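Local structure of glyoxalase 3 (Candida albicans, 4LRU) at residues A[23-29]-A[55-61]; A[103-109]-A[135-141]; A[156-160]-A[194-198]. The protein converts methylglyoxal to D-lactate in a single step without glutathione, detoxifying the methylglyoxal that the cell's own metabolism produces. All coordinates share one frame; numbering follows the deposited sequence. Where two conformers were deposited one is given.

In the fold
From the N terminus, strand 6-10 gives way to a long loop whose end, 23-29, leads into helix 29-42; contact 1 joins it to 55-61, the loop after strand 45-50, and so closes an excursion through helix 29-42 and strand 45-50. Contact 2 then pairs strand 102-105 with strand 134-138 in the central sheet, bracketing helices 111-114 and 119-130. Contact 3 comes last, tying the loop after strand 155-156 to the end of helix 188-195. The three follow one another in series, neither nested nor crossed. Contacts 1 and 2 meet where F28 N lies 2.9 Å from A107 O, a probable hydrogen bond; contacts 1 and 3 lie on opposite sides of the chain's centre.

Contact 1. Residues A[23-29]-A[55-61]; sequences KKTGVFV and FGWDDHS
T25 with D58 and K24 with D59 make the side-chain hydrogen bonds that open this contact, each through one carboxylate oxygen. T25 OG1 donates to D58 OD2 over 2.7 Å, reaching it on the anti side and somewhat out of the carboxylate plane; Y19 OH is a second partner of the same oxygen. D59 OD2 takes the amide of K24 at 2.8 Å from K24 N, a nearly straight bond (168°) that arrives from above the carboxylate plane, while D59 N donates back to K24 O. Further along, V27 N bonds to G56 O at 2.8 Å and D58 N to V27 O, so the backbones form a single bridge between V27 and W57. V29 N ends the series on S61 OG, 3.1 Å away. A chi1 of 76° turns that hydroxyl to where it can accept from V29 N and donate to D58 O.

Outside this network lie the rings. S61 CB sits 3.3 Å from the centroid of the F28 ring, almost on its normal (5°), a CH-pi contact over the face. The W57 ring is held between F55 CE2 on one face and V29 CG2 on the other, with V29 CG2 3.6 Å from W57 CE3. G26 N is buried without a partner.

D58 OD1 accepts from H60 N, two residues on, which defines an Asx turn. The two loops belong to the DJ-1/PfpI fold and place F28 about 6 Å, side chain to side chain, from C139, inferred to be catalytic.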
# COMPACT_ATOMS: atom_id res chain seq x y z
N LYS A 23 11.17 -7.04 17.41
CA LYS A 23 9.76 -6.72 17.17
C LYS A 23 9.32 -7.24 15.80
O LYS A 23 10.14 -7.44 14.90
CB LYS A 23 9.52 -5.21 17.21
CG LYS A 23 9.79 -4.56 18.55
CD LYS A 23 8.96 -5.16 19.66
CE LYS A 23 9.24 -4.46 20.98
NZ LYS A 23 8.25 -4.86 22.01
N LYS A 24 8.00 -7.38 15.63
CA LYS A 24 7.44 -7.85 14.37
C LYS A 24 7.17 -6.74 13.37
O LYS A 24 6.80 -5.62 13.75
CB LYS A 24 6.15 -8.60 14.63
CG LYS A 24 6.34 -9.83 15.49
CD LYS A 24 5.07 -10.67 15.52
CE LYS A 24 5.26 -11.95 16.31
NZ LYS A 24 4.02 -12.76 16.24
N THR A 25 7.30 -7.05 12.08
CA THR A 25 6.65 -6.25 11.06
C THR A 25 5.29 -6.83 10.70
O THR A 25 4.87 -7.87 11.23
CB THR A 25 7.54 -6.07 9.80
OG1 THR A 25 7.00 -5.01 8.99
CG2 THR A 25 7.60 -7.34 8.97
N GLY A 26 4.62 -6.14 9.79
CA GLY A 26 3.24 -6.38 9.43
C GLY A 26 2.69 -5.11 8.83
O GLY A 26 3.42 -4.38 8.16
N VAL A 27 1.41 -4.85 9.06
CA VAL A 27 0.72 -3.69 8.49
C VAL A 27 1.04 -2.45 9.33
O VAL A 27 0.89 -2.46 10.54
CB VAL A 27 -0.80 -3.93 8.49
CG1 VAL A 27 -1.55 -2.70 7.98
CG2 VAL A 27 -1.13 -5.17 7.66
N PHE A 28 1.51 -1.39 8.66
CA PHE A 28 1.79 -0.14 9.35
C PHE A 28 0.49 0.61 9.53
O PHE A 28 -0.10 1.06 8.55
CB PHE A 28 2.77 0.71 8.55
CG PHE A 28 3.52 1.69 9.39
CD1 PHE A 28 2.95 2.90 9.76
CD2 PHE A 28 4.79 1.40 9.87
CE1 PHE A 28 3.62 3.78 10.58
CE2 PHE A 28 5.48 2.28 10.68
CZ PHE A 28 4.89 3.48 11.03
N VAL A 29 0.01 0.72 10.76
CA VAL A 29 -1.40 1.05 11.03
C VAL A 29 -1.90 2.21 10.17
O VAL A 29 -2.89 2.06 9.47
CB VAL A 29 -1.64 1.37 12.50
CG1 VAL A 29 -3.08 1.84 12.72
CG2 VAL A 29 -1.38 0.13 13.36
N PHE A 55 -3.61 -11.04 8.85
CA PHE A 55 -2.63 -9.97 8.96
C PHE A 55 -2.28 -9.76 10.43
O PHE A 55 -2.98 -10.24 11.34
CB PHE A 55 -3.16 -8.66 8.36
CG PHE A 55 -4.10 -7.94 9.27
CD1 PHE A 55 -5.43 -8.31 9.31
CD2 PHE A 55 -3.66 -6.91 10.08
CE1 PHE A 55 -6.31 -7.67 10.19
CE2 PHE A 55 -4.53 -6.26 10.93
CZ PHE A 55 -5.86 -6.65 10.99
N GLY A 56 -1.20 -9.03 10.67
CA GLY A 56 -0.91 -8.47 11.99
C GLY A 56 -0.27 -7.11 11.85
O GLY A 56 0.16 -6.72 10.77
N TRP A 57 -0.29 -6.34 12.94
CA TRP A 57 0.25 -4.99 12.90
C TRP A 57 1.76 -5.01 12.99
O TRP A 57 2.34 -5.82 13.71
CB TRP A 57 -0.31 -4.14 14.05
CG TRP A 57 -1.79 -4.02 14.08
CD1 TRP A 57 -2.61 -4.41 15.09
CD2 TRP A 57 -2.64 -3.46 13.07
NE1 TRP A 57 -3.92 -4.15 14.77
CE2 TRP A 57 -3.97 -3.57 13.53
CE3 TRP A 57 -2.40 -2.90 11.81
CZ2 TRP A 57 -5.05 -3.11 12.79
CZ3 TRP A 57 -3.49 -2.45 11.07
CH2 TRP A 57 -4.80 -2.55 11.57
N ASP A 58 2.39 -4.07 12.30
CA ASP A 58 3.81 -3.79 12.53
C ASP A 58 3.96 -3.17 13.93
O ASP A 58 3.31 -2.18 14.24
CB ASP A 58 4.35 -2.86 11.45
CG ASP A 58 5.83 -2.58 11.60
OD1 ASP A 58 6.21 -2.03 12.65
OD2 ASP A 58 6.60 -2.86 10.65
N ASP A 59 4.76 -3.79 14.79
CA ASP A 59 4.85 -3.37 16.20
C ASP A 59 5.36 -1.92 16.33
O ASP A 59 5.01 -1.20 17.27
CB ASP A 59 5.80 -4.29 17.00
CG ASP A 59 5.22 -5.68 17.26
OD1 ASP A 59 3.98 -5.86 17.27
OD2 ASP A 59 6.03 -6.61 17.50
N HIS A 60 6.19 -1.50 15.39
CA HIS A 60 6.72 -0.14 15.42
C HIS A 60 5.65 0.91 15.09
O HIS A 60 5.80 2.09 15.45
CB HIS A 60 7.95 -0.01 14.51
CG HIS A 60 9.17 -0.66 15.08
ND1 HIS A 60 10.37 -0.73 14.40
CD2 HIS A 60 9.36 -1.35 16.23
CE1 HIS A 60 11.25 -1.38 15.13
NE2 HIS A 60 10.67 -1.77 16.25
N SER A 61 4.55 0.47 14.48
CA SER A 61 3.51 1.40 14.00
C SER A 61 2.40 1.67 15.03
O SER A 61 1.56 2.55 14.82
CB SER A 61 2.90 0.89 12.71
OG SER A 61 2.00 -0.18 12.93

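Contact 2. Residues A[103-109]-A[135-141]; sequences FFGSAGH and VSAVCHG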
# COMPACT_ATOMS: atom_id res chain seq x y z
N PHE A 103 -7.30 0.40 -6.54
CA PHE A 103 -6.48 -0.49 -5.74
C PHE A 103 -5.52 0.38 -4.96
O PHE A 103 -4.83 1.21 -5.54
CB PHE A 103 -5.70 -1.46 -6.63
CG PHE A 103 -4.85 -2.44 -5.86
CD1 PHE A 103 -3.60 -2.07 -5.39
CD2 PHE A 103 -5.30 -3.73 -5.62
CE1 PHE A 103 -2.81 -2.97 -4.71
CE2 PHE A 103 -4.51 -4.64 -4.92
CZ PHE A 103 -3.27 -4.26 -4.47
N PHE A 104 -5.50 0.22 -3.65
CA PHE A 104 -4.55 0.95 -2.80
C PHE A 104 -3.75 -0.01 -1.92
O PHE A 104 -4.31 -0.69 -1.07
CB PHE A 104 -5.29 1.97 -1.93
CG PHE A 104 -4.38 2.91 -1.20
CD1 PHE A 104 -3.64 2.47 -0.11
CD2 PHE A 104 -4.25 4.25 -1.60
CE1 PHE A 104 -2.79 3.33 0.56
CE2 PHE A 104 -3.40 5.10 -0.92
CZ PHE A 104 -2.68 4.64 0.16
N GLY A 105 -2.45 -0.07 -2.15
CA GLY A 105 -1.56 -0.90 -1.34
C GLY A 105 -1.04 -0.20 -0.11
O GLY A 105 -0.14 0.63 -0.19
N SER A 106 -1.64 -0.50 1.04
CA SER A 106 -1.03 -0.11 2.31
C SER A 106 0.22 -0.94 2.49
O SER A 106 0.41 -1.93 1.79
CB SER A 106 -1.97 -0.32 3.50
OG SER A 106 -2.13 -1.70 3.86
N ALA A 107 1.07 -0.56 3.43
CA ALA A 107 2.29 -1.32 3.58
C ALA A 107 2.73 -1.48 5.02
O ALA A 107 1.95 -1.95 5.86
CB ALA A 107 3.38 -0.75 2.68
N GLY A 108 3.99 -1.15 5.30
CA GLY A 108 4.74 -1.85 6.32
C GLY A 108 5.68 -2.81 5.63
O GLY A 108 5.39 -3.26 4.53
N HIS A 109 6.81 -3.10 6.26
CA HIS A 109 7.85 -3.92 5.63
C HIS A 109 7.35 -5.33 5.29
O HIS A 109 7.93 -6.00 4.44
CB HIS A 109 9.08 -4.00 6.52
CG HIS A 109 9.97 -2.79 6.46
ND1 HIS A 109 9.73 -1.65 7.21
CD2 HIS A 109 11.09 -2.54 5.74
CE1 HIS A 109 10.68 -0.76 6.96
NE2 HIS A 109 11.51 -1.27 6.08
N VAL A 135 -4.48 2.64 -9.73
CA VAL A 135 -3.71 1.71 -8.91
C VAL A 135 -2.63 2.50 -8.18
O VAL A 135 -1.93 3.34 -8.77
CB VAL A 135 -3.05 0.62 -9.78
CG1 VAL A 135 -2.16 -0.28 -8.92
CG2 VAL A 135 -4.10 -0.20 -10.50
N SER A 136 -2.50 2.24 -6.88
CA SER A 136 -1.76 3.10 -5.98
C SER A 136 -1.17 2.29 -4.84
O SER A 136 -1.64 1.20 -4.52
CB SER A 136 -2.66 4.20 -5.44
OG SER A 136 -3.71 3.66 -4.67
N ALA A 137 -0.13 2.84 -4.23
CA ALA A 137 0.46 2.24 -3.05
C ALA A 137 1.32 3.27 -2.33
O ALA A 137 1.82 4.23 -2.93
CB ALA A 137 1.30 1.04 -3.44
N VAL A 138 1.52 3.03 -1.05
CA VAL A 138 2.38 3.88 -0.24
C VAL A 138 3.51 3.07 0.39
O VAL A 138 3.35 1.89 0.70
CB VAL A 138 1.58 4.65 0.82
CG1 VAL A 138 0.96 3.71 1.85
CG2 VAL A 138 2.44 5.70 1.51
N CYS A 139 4.67 3.71 0.56
CA CYS A 139 5.76 3.18 1.39
C CYS A 139 6.42 1.97 0.72
O CYS A 139 6.99 2.13 -0.35
CB CYS A 139 5.25 2.87 2.79
SG CYS A 139 6.56 2.57 4.00
N HIS A 140 6.32 0.76 1.29
CA HIS A 140 6.77 -0.43 0.54
C HIS A 140 5.69 -1.06 -0.32
O HIS A 140 5.92 -2.05 -1.02
CB HIS A 140 7.36 -1.49 1.48
CG HIS A 140 8.60 -1.03 2.18
ND1 HIS A 140 8.56 -0.41 3.41
CD2 HIS A 140 9.89 -1.00 1.78
CE1 HIS A 140 9.79 -0.05 3.75
NE2 HIS A 140 10.61 -0.39 2.77
N GLY A 141 4.51 -0.46 -0.28
CA GLY A 141 3.37 -0.92 -1.08
C GLY A 141 3.67 -1.15 -2.54
O GLY A 141 3.07 -2.05 -3.15
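F103-G105 and V135-V138 run side by side as parallel strands, their axes 4.3 Å apart at closest approach and inclined by 15°, with F103, F104 and G105 in register with V135, S136 and A137. G105 uses both its N-H and its carbonyl toward this strand: G105 N donates to S136 O (2.8 Å), and V138 N donates to G105 O in a nearly straight bond. S136 N reaches F103 O only weakly, but S136 OG meets that carbonyl at 2.8 Å, and a chi1 of 64° brings the hydroxyl back over its own backbone to do so. Two donors therefore converge on F103 O.

On the sheet face carrying F104 and S136, the ring of F104 lies beside that hydroxyl and extends to V138, with F104 CE1 4.0 Å from V138 CG1; helix 225-236 packs on the same side chains. F103 and V135 turn to the other face, where helix 119-130 lies against both. Past the strand ends the methyl of A107 is pressed into the type II' turn V138-G141, 3.2 Å from A107 CB to G141 N.

At the far end two histidines meet. H140 CE1 stands over one face of the H109 ring, toward its rim, 3.1 Å from H109 NE2, and the planes are inclined by 42°, an oblique pair. E171 takes both rings: its OE2 bonds H140 NE2 and its OE1 bonds H109 NE2, which fixes how the imidazoles are turned.

C139, with a positive phi, occupies the tight turn directly after the strand. This corresponds to the nucleophile elbow known from the DJ-1 superfamily, and C139, H140 and E171 are the inferred active-site residues.

Contact 3. Residues A[156-160]-A[194-198]; sequences PLIKG and KEGAT
G160 N donates to G196 O over 2.9 Å, the one direct hydrogen bond between the two segments; it is nearly straight at the hydrogen but comes from above the carbonyl plane. Beside it I158 packs across E195 and A197. With chi1 at 64°, its CG1 branch is directed toward them, placing I158 CG1 3.7 Å from E195 CB and I158 CD1 3.6 Å from A197 CB. P156 adds CB and CG of its ring, P156 CB lying 3.3 Å from E195 OE1. A bend at chi2 (-52°) carries the E195 carboxylate to this proline, while its other oxygen, OE2, is held by N147 N.

Two local turns position these groups. P156-K159 forms a type I beta turn, closed by K159 N to P156 O at 2.9 Å. G196, with a positive phi, is where the chain departs from helix 188-195. A water accepts from K159 NZ and gives a weak bond to E195 O.

Away from the inferred active-site residues, then, the turn after strand 155-156 is joined to the C-terminal end of helix 188-195 by one backbone bond and a few carbon contacts; charge adds little, since the segments share no direct salt bridge and the lysine reaches the helix end through a weak water link.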
# COMPACT_ATOMS: atom_id res chain seq x y z
N PRO A 156 5.83 -5.04 -17.96
CA PRO A 156 5.55 -4.65 -16.59
C PRO A 156 4.62 -3.45 -16.52
O PRO A 156 4.77 -2.49 -17.29
CB PRO A 156 6.93 -4.32 -16.03
CG PRO A 156 7.84 -5.23 -16.79
CD PRO A 156 7.27 -5.31 -18.18
N LEU A 157 3.63 -3.53 -15.65
CA LEU A 157 2.64 -2.47 -15.52
C LEU A 157 3.27 -1.08 -15.32
O LEU A 157 2.77 -0.09 -15.83
CB LEU A 157 1.69 -2.81 -14.38
CG LEU A 157 0.45 -1.90 -14.33
CD1 LEU A 157 -0.75 -2.70 -13.83
CD2 LEU A 157 0.69 -0.71 -13.44
N ILE A 158 4.38 -1.02 -14.57
CA ILE A 158 5.06 0.25 -14.36
C ILE A 158 6.24 0.51 -15.26
O ILE A 158 6.97 1.47 -15.05
CB ILE A 158 5.46 0.47 -12.89
CG1 ILE A 158 6.50 -0.57 -12.43
CG2 ILE A 158 4.23 0.47 -12.02
CD1 ILE A 158 7.13 -0.25 -11.08
N LYS A 159 6.42 -0.29 -16.30
CA LYS A 159 7.49 -0.01 -17.27
C LYS A 159 7.28 1.39 -17.83
O LYS A 159 6.20 1.71 -18.30
CB LYS A 159 7.51 -1.02 -18.42
CG LYS A 159 8.65 -0.78 -19.40
CD LYS A 159 8.84 -1.93 -20.38
CE LYS A 159 10.01 -1.72 -21.34
NZ LYS A 159 11.32 -1.64 -20.65
N GLY A 160 8.32 2.21 -17.79
CA GLY A 160 8.26 3.54 -18.40
C GLY A 160 7.45 4.56 -17.59
O GLY A 160 7.23 5.68 -18.07
N LYS A 194 14.07 -3.00 -11.59
CA LYS A 194 13.74 -4.34 -12.09
C LYS A 194 12.68 -4.27 -13.19
O LYS A 194 12.72 -5.03 -14.17
CB LYS A 194 13.22 -5.20 -10.93
CG LYS A 194 12.81 -6.61 -11.33
CD LYS A 194 12.34 -7.41 -10.14
CE LYS A 194 11.83 -8.78 -10.55
NZ LYS A 194 11.77 -9.70 -9.37
N GLU A 195 11.70 -3.39 -12.98
CA GLU A 195 10.52 -3.31 -13.83
C GLU A 195 10.67 -2.32 -14.99
O GLU A 195 9.80 -2.24 -15.85
CB GLU A 195 9.30 -2.94 -13.01
CG GLU A 195 8.96 -3.89 -11.85
CD GLU A 195 8.85 -5.35 -12.26
OE1 GLU A 195 8.38 -5.62 -13.39
OE2 GLU A 195 9.23 -6.23 -11.43
N GLY A 196 11.77 -1.56 -15.01
CA GLY A 196 11.98 -0.56 -16.06
C GLY A 196 11.21 0.73 -15.80
O GLY A 196 10.94 1.49 -16.74
N ALA A 197 10.92 0.98 -14.53
CA ALA A 197 10.27 2.23 -14.10
C ALA A 197 11.35 3.23 -13.72
O ALA A 197 12.53 2.89 -13.61
CB ALA A 197 9.35 1.98 -12.92
N THR A 198 10.92 4.46 -13.46
CA THR A 198 11.80 5.50 -12.95
C THR A 198 11.39 5.78 -11.51
O THR A 198 10.25 6.16 -11.25
CB THR A 198 11.70 6.79 -13.80
OG1 THR A 198 12.18 6.52 -15.12
CG2 THR A 198 12.52 7.89 -13.19
O HOH W 1 11.12 -3.50 -18.21